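Side-chain contacts in malonyl CoA-acyl carrier protein transacylase (PDB 3QAT), which probably transfers the malonyl group of malonyl-CoA to acyl carrier protein, the step that supplies malonyl units for fatty acid biosynthesis: residues K23-Q28 with M74-V79; F29-M34 with M80-L85. All coordinates share one frame; numbering follows the deposited sequence.

Interaction 1: residues K23-Q28 with M74-V79; sequences KVLTEQ and MAVIRV
K23 O, two residues before the L25 that reaches A75, V76 and V79, accepts two hydrogen bonds. T26 OG1 gives the shorter one, 2.7 Å to K23 O. It meets the carbonyl with a C=O...donor angle of 128° and is tilted modestly out of the carbonyl plane. E27 N gives the second, 3.1 Å to K23 O, as a helical backbone bond. The threonine hydroxyl thus uses its proton on a carbonyl of its own short helix.

The contact with M74-V79 itself is apolar, joins four buried residues and rests on one branch of L25. CG lies roughly anti to the backbone N (chi1 -155°), and from there CD2 extends to the other helix. V76 CG2 is 3.9 Å from L25 CD2, with the two side chains crossing at about a right angle. In V76 this methyl is the one beside the backbone N. A75 CB lies 4.1 Å from L25 CD2, and V79 CG2 closes in at 4.2 Å from L25 CD2. One leucine methyl therefore rests on residues from adjacent turns, A75 and V76 on one and V79 on the next.

Both segments belong to the acyl transferase domain, and helix 62-82 packs beside its parallel sheet, with M80 touching F9 of strand 6-11. The short segments run in broadly the same direction, at 31° to each other. Their axes come no nearer than 10.7 Å. At that spacing L25 bridges the helices with its CD2 methyl. Other helices fill in around the leucine. A32 of helix 30-43 touches both L25 and A75, while I309 of helix 306-316 touches L25, V76 and V79.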
loop_
_atom_site.group_PDB
_atom_site.type_symbol
_atom_site.label_atom_id
_atom_site.label_comp_id
_atom_site.label_asym_id
_atom_site.label_seq_id
_atom_site.Cartn_x
_atom_site.Cartn_y
_atom_site.Cartn_z
ATOM N N LYS A 23 -10.663 9.553 12.894
ATOM C CA LYS A 23 -11.089 10.612 13.832
ATOM C C LYS A 23 -11.783 9.992 15.046
ATOM O O LYS A 23 -11.438 10.309 16.193
ATOM C CB LYS A 23 -12.004 11.650 13.156
ATOM C CG LYS A 23 -12.552 12.749 14.091
ATOM C CD LYS A 23 -11.434 13.646 14.598
ATOM C CE LYS A 23 -11.896 14.573 15.708
ATOM N NZ LYS A 23 -10.783 15.465 16.126
ATOM N N VAL A 24 -12.736 9.098 14.789
ATOM C CA VAL A 24 -13.440 8.422 15.898
ATOM C C VAL A 24 -12.476 7.645 16.811
ATOM O O VAL A 24 -12.585 7.701 18.052
ATOM C CB VAL A 24 -14.581 7.520 15.379
ATOM C CG1 VAL A 24 -15.172 6.649 16.524
ATOM C CG2 VAL A 24 -15.654 8.400 14.727
ATOM N N LEU A 25 -11.514 6.953 16.202
ATOM C CA LEU A 25 -10.540 6.198 16.968
ATOM C C LEU A 25 -9.723 7.131 17.879
ATOM O O LEU A 25 -9.459 6.776 19.028
ATOM C CB LEU A 25 -9.623 5.377 16.047
ATOM C CG LEU A 25 -9.003 4.135 16.694
ATOM C CD1 LEU A 25 -10.084 3.056 16.964
ATOM C CD2 LEU A 25 -7.874 3.570 15.818
ATOM N N THR A 26 -9.353 8.315 17.384
ATOM C CA THR A 26 -8.624 9.291 18.211
ATOM C C THR A 26 -9.443 9.818 19.388
ATOM O O THR A 26 -8.872 10.166 20.419
ATOM C CB THR A 26 -8.050 10.499 17.442
ATOM O OG1 THR A 26 -9.105 11.331 16.958
ATOM C CG2 THR A 26 -7.172 10.066 16.292
ATOM N N GLU A 27 -10.760 9.881 19.209
ATOM C CA GLU A 27 -11.668 10.326 20.282
ATOM C C GLU A 27 -11.790 9.265 21.372
ATOM O O GLU A 27 -11.966 9.602 22.552
ATOM C CB GLU A 27 -13.036 10.690 19.693
ATOM C CG GLU A 27 -12.980 11.967 18.875
ATOM C CD GLU A 27 -14.233 12.219 18.051
ATOM O OE1 GLU A 27 -15.027 11.271 17.837
ATOM O OE2 GLU A 27 -14.408 13.377 17.605
ATOM N N GLN A 28 -11.647 7.999 20.978
ATOM C CA GLN A 28 -11.874 6.828 21.837
ATOM C C GLN A 28 -10.621 6.355 22.575
ATOM O O GLN A 28 -10.718 5.809 23.676
ATOM C CB GLN A 28 -12.411 5.651 21.008
ATOM C CG GLN A 28 -13.821 5.829 20.458
ATOM C CD GLN A 28 -14.182 4.732 19.463
ATOM O OE1 GLN A 28 -13.344 4.288 18.661
ATOM N NE2 GLN A 28 -15.431 4.284 19.516
ATOM N N MET A 74 -1.231 2.804 11.828
ATOM C CA MET A 74 -0.442 2.759 13.089
ATOM C C MET A 74 -1.284 3.111 14.316
ATOM O O MET A 74 -1.045 2.574 15.396
ATOM C CB MET A 74 0.804 3.647 12.986
ATOM C CG MET A 74 1.906 2.995 12.140
ATOM S SD MET A 74 2.397 1.325 12.695
ATOM C CE MET A 74 2.853 1.630 14.406
ATOM N N ALA A 75 -2.296 3.974 14.157
ATOM C CA ALA A 75 -3.230 4.225 15.278
ATOM C C ALA A 75 -3.933 2.907 15.663
ATOM O O ALA A 75 -4.016 2.563 16.851
ATOM C CB ALA A 75 -4.276 5.282 14.897
ATOM N N VAL A 76 -4.422 2.166 14.674
ATOM C CA VAL A 76 -5.020 0.849 14.956
ATOM C C VAL A 76 -4.017 -0.087 15.653
ATOM O O VAL A 76 -4.366 -0.716 16.677
ATOM C CB VAL A 76 -5.580 0.198 13.688
ATOM C CG1 VAL A 76 -6.026 -1.260 13.978
ATOM C CG2 VAL A 76 -6.738 1.018 13.157
ATOM N N ILE A 77 -2.782 -0.168 15.143
ATOM C CA ILE A 77 -1.764 -1.034 15.760
ATOM C C ILE A 77 -1.541 -0.648 17.226
ATOM O O ILE A 77 -1.477 -1.523 18.114
ATOM C CB ILE A 77 -0.412 -1.025 14.980
ATOM C CG1 ILE A 77 -0.558 -1.668 13.579
ATOM C CG2 ILE A 77 0.731 -1.709 15.816
ATOM C CD1 ILE A 77 -0.841 -3.219 13.576
ATOM N N ARG A 78 -1.395 0.655 17.482
ATOM C CA ARG A 78 -1.086 1.075 18.850
ATOM C C ARG A 78 -2.224 0.795 19.809
ATOM O O ARG A 78 -1.974 0.405 20.962
ATOM C CB ARG A 78 -0.696 2.548 18.918
ATOM C CG ARG A 78 0.575 2.824 18.189
ATOM C CD ARG A 78 1.762 2.566 19.072
ATOM N NE ARG A 78 2.996 2.950 18.383
ATOM C CZ ARG A 78 3.502 4.191 18.373
ATOM N NH1 ARG A 78 2.879 5.200 18.966
ATOM N NH2 ARG A 78 4.629 4.421 17.745
ATOM N N VAL A 79 -3.462 1.002 19.357
ATOM C CA VAL A 79 -4.625 0.617 20.180
ATOM C C VAL A 79 -4.625 -0.892 20.470
ATOM O O VAL A 79 -4.784 -1.301 21.625
ATOM C CB VAL A 79 -5.974 1.070 19.545
ATOM C CG1 VAL A 79 -7.183 0.500 20.333
ATOM C CG2 VAL A 79 -6.057 2.584 19.485
#

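Interaction 2: residues F29-M34 with M80-L85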
loop_
_atom_site.group_PDB
_atom_site.type_symbol
_atom_site.label_atom_id
_atom_site.label_comp_id
_atom_site.label_asym_id
_atom_site.label_seq_id
_atom_site.Cartn_x
_atom_site.Cartn_y
_atom_site.Cartn_z
ATOM N N PHE A 29 -9.452 6.565 21.968
ATOM C CA PHE A 29 -8.205 6.035 22.503
ATOM C C PHE A 29 -7.080 7.044 22.420
ATOM O O PHE A 29 -6.763 7.573 21.323
ATOM C CB PHE A 29 -7.770 4.771 21.726
ATOM C CG PHE A 29 -8.774 3.661 21.742
ATOM C CD1 PHE A 29 -8.818 2.777 22.818
ATOM C CD2 PHE A 29 -9.665 3.487 20.675
ATOM C CE1 PHE A 29 -9.747 1.718 22.843
ATOM C CE2 PHE A 29 -10.607 2.426 20.695
ATOM C CZ PHE A 29 -10.640 1.553 21.777
ATOM N N VAL A 30 -6.448 7.308 23.566
ATOM C CA VAL A 30 -5.252 8.156 23.558
ATOM C C VAL A 30 -4.134 7.539 22.688
ATOM O O VAL A 30 -3.358 8.277 22.088
ATOM C CB VAL A 30 -4.774 8.504 25.018
ATOM C CG1 VAL A 30 -4.068 7.301 25.682
ATOM C CG2 VAL A 30 -3.878 9.763 25.025
ATOM N N ALA A 31 -4.079 6.207 22.595
ATOM C CA ALA A 31 -3.035 5.564 21.809
ATOM C C ALA A 31 -3.194 5.986 20.352
ATOM O O ALA A 31 -2.203 6.179 19.656
ATOM C CB ALA A 31 -3.107 4.040 21.927
ATOM N N ALA A 32 -4.440 6.115 19.894
ATOM C CA ALA A 32 -4.661 6.534 18.492
ATOM C C ALA A 32 -4.383 8.018 18.322
ATOM O O ALA A 32 -3.707 8.428 17.362
ATOM C CB ALA A 32 -6.106 6.189 18.056
ATOM N N ARG A 33 -4.875 8.816 19.274
ATOM C CA ARG A 33 -4.683 10.275 19.238
ATOM C C ARG A 33 -3.194 10.632 19.153
ATOM O O ARG A 33 -2.787 11.498 18.344
ATOM C CB ARG A 33 -5.327 10.913 20.486
ATOM C CG ARG A 33 -5.336 12.438 20.530
ATOM C CD ARG A 33 -6.072 12.920 21.832
ATOM N NE ARG A 33 -7.232 12.045 22.057
ATOM C CZ ARG A 33 -7.557 11.424 23.200
ATOM N NH1 ARG A 33 -6.873 11.622 24.338
ATOM N NH2 ARG A 33 -8.621 10.626 23.207
ATOM N N MET A 34 -2.372 9.940 19.940
ATOM C CA MET A 34 -0.934 10.245 19.962
ATOM C C MET A 34 -0.223 9.914 18.657
ATOM O O MET A 34 0.728 10.578 18.312
ATOM C CB MET A 34 -0.252 9.532 21.135
ATOM C CG MET A 34 -0.655 10.125 22.456
ATOM S SD MET A 34 0.156 9.377 23.894
ATOM C CE MET A 34 -0.256 7.650 23.713
ATOM N N MET A 80 -4.413 -1.723 19.439
ATOM C CA MET A 80 -4.330 -3.170 19.634
ATOM C C MET A 80 -3.236 -3.554 20.633
ATOM O O MET A 80 -3.451 -4.398 21.525
ATOM C CB MET A 80 -4.092 -3.902 18.306
ATOM C CG MET A 80 -5.261 -3.761 17.335
ATOM S SD MET A 80 -4.963 -4.683 15.795
ATOM C CE MET A 80 -5.353 -6.370 16.248
ATOM N N GLU A 81 -2.058 -2.952 20.492
ATOM C CA GLU A 81 -0.971 -3.209 21.429
ATOM C C GLU A 81 -1.319 -2.811 22.863
ATOM O O GLU A 81 -0.998 -3.563 23.795
ATOM C CB GLU A 81 0.326 -2.561 20.955
ATOM C CG GLU A 81 0.830 -3.213 19.672
ATOM C CD GLU A 81 2.038 -2.506 19.113
ATOM O OE1 GLU A 81 2.164 -1.266 19.281
ATOM O OE2 GLU A 81 2.852 -3.208 18.475
ATOM N N GLN A 82 -1.997 -1.677 23.065
ATOM C CA GLN A 82 -2.380 -1.295 24.441
ATOM C C GLN A 82 -3.339 -2.323 25.042
ATOM O O GLN A 82 -3.315 -2.596 26.258
ATOM C CB GLN A 82 -3.005 0.109 24.510
ATOM C CG GLN A 82 -3.320 0.500 25.952
ATOM C CD GLN A 82 -3.435 1.999 26.211
ATOM O OE1 GLN A 82 -3.164 2.835 25.342
ATOM N NE2 GLN A 82 -3.840 2.344 27.439
ATOM N N LEU A 83 -4.168 -2.896 24.175
ATOM C CA LEU A 83 -5.142 -3.916 24.574
ATOM C C LEU A 83 -4.570 -5.339 24.634
ATOM O O LEU A 83 -5.325 -6.302 24.816
ATOM C CB LEU A 83 -6.395 -3.843 23.689
ATOM C CG LEU A 83 -7.168 -2.527 23.831
ATOM C CD1 LEU A 83 -8.312 -2.440 22.808
ATOM C CD2 LEU A 83 -7.679 -2.279 25.259
ATOM N N GLY A 84 -3.253 -5.461 24.507
ATOM C CA GLY A 84 -2.576 -6.727 24.715
ATOM C C GLY A 84 -1.963 -7.440 23.526
ATOM O O GLY A 84 -1.389 -8.519 23.706
ATOM N N LEU A 85 -2.059 -6.866 22.318
ATOM C CA LEU A 85 -1.457 -7.525 21.166
ATOM C C LEU A 85 0.062 -7.495 21.251
ATOM O O LEU A 85 0.657 -6.435 21.429
ATOM C CB LEU A 85 -1.900 -6.871 19.832
ATOM C CG LEU A 85 -1.217 -7.414 18.566
ATOM C CD1 LEU A 85 -1.656 -8.867 18.241
ATOM C CD2 LEU A 85 -1.449 -6.446 17.387
HETATM O O HOH W 1 -5.420 4.190 24.222
#
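Q82 holds CG anti to its backbone N (chi1 -177°) and stays extended beyond CG, which carries its amide across to A31. Its OE1 ends 3.6 Å from A31 CB, a van der Waals approach of the amide oxygen to a methyl. A water completes the link. It accepts from A31 N at 2.9 Å and donates to Q82 OE1, with the water oxygen also 2.9 Å from OE1. The amide oxygen thus reaches the backbone of the other helix through one solvent molecule.

The contact joins the start of helix 30-43 to the end of helix 62-82. A31 sits in the first turn of helix 30-43, where backbone N-H groups have no preceding helical carbonyl to bond. The water serves one of these. F29 is the N-cap residue of that helix and the first residue to leave helical angles after helix 23-28, so it forms the bend between the two. Its ring makes the second touch: F29 CE1 lies 4.4 Å from L83 CD1, a loose apolar contact in which the methyl approaches the ring obliquely. V79 and A306 also pack on F29, and L313 on L83. Q82 and L83 are exposed, whereas A31 is buried.

On the other side, helix 62-82 stops in a Schellman motif. L85 N bonds to M80 O at 2.9 Å, and G84 N bonds to E81 O at 3.0 Å. G84 takes a positive phi of 111° as the C-prime residue, a conformation that suits glycine.

Overall arrangement
From the N terminus, the chain passes through helix 23-28, bends at F29 and enters helix 30-43. Shorter helices follow before helix 62-82 brings it back. Interaction 1 closes the first long loop, from 23-28 to 74-79, across a largely helical span. Interaction 2 closes a second, from 29-34 to 80-85. The segments alternate along the chain, so the loops cross and neither nests within the other. Their centres are about 7 Å apart, and R33 NH2 probably hydrogen-bonds to T26 O between them. Together they tie two successive N-terminal helices to the last turns of helix 62-82, with helix 306-316 bordering both contacts.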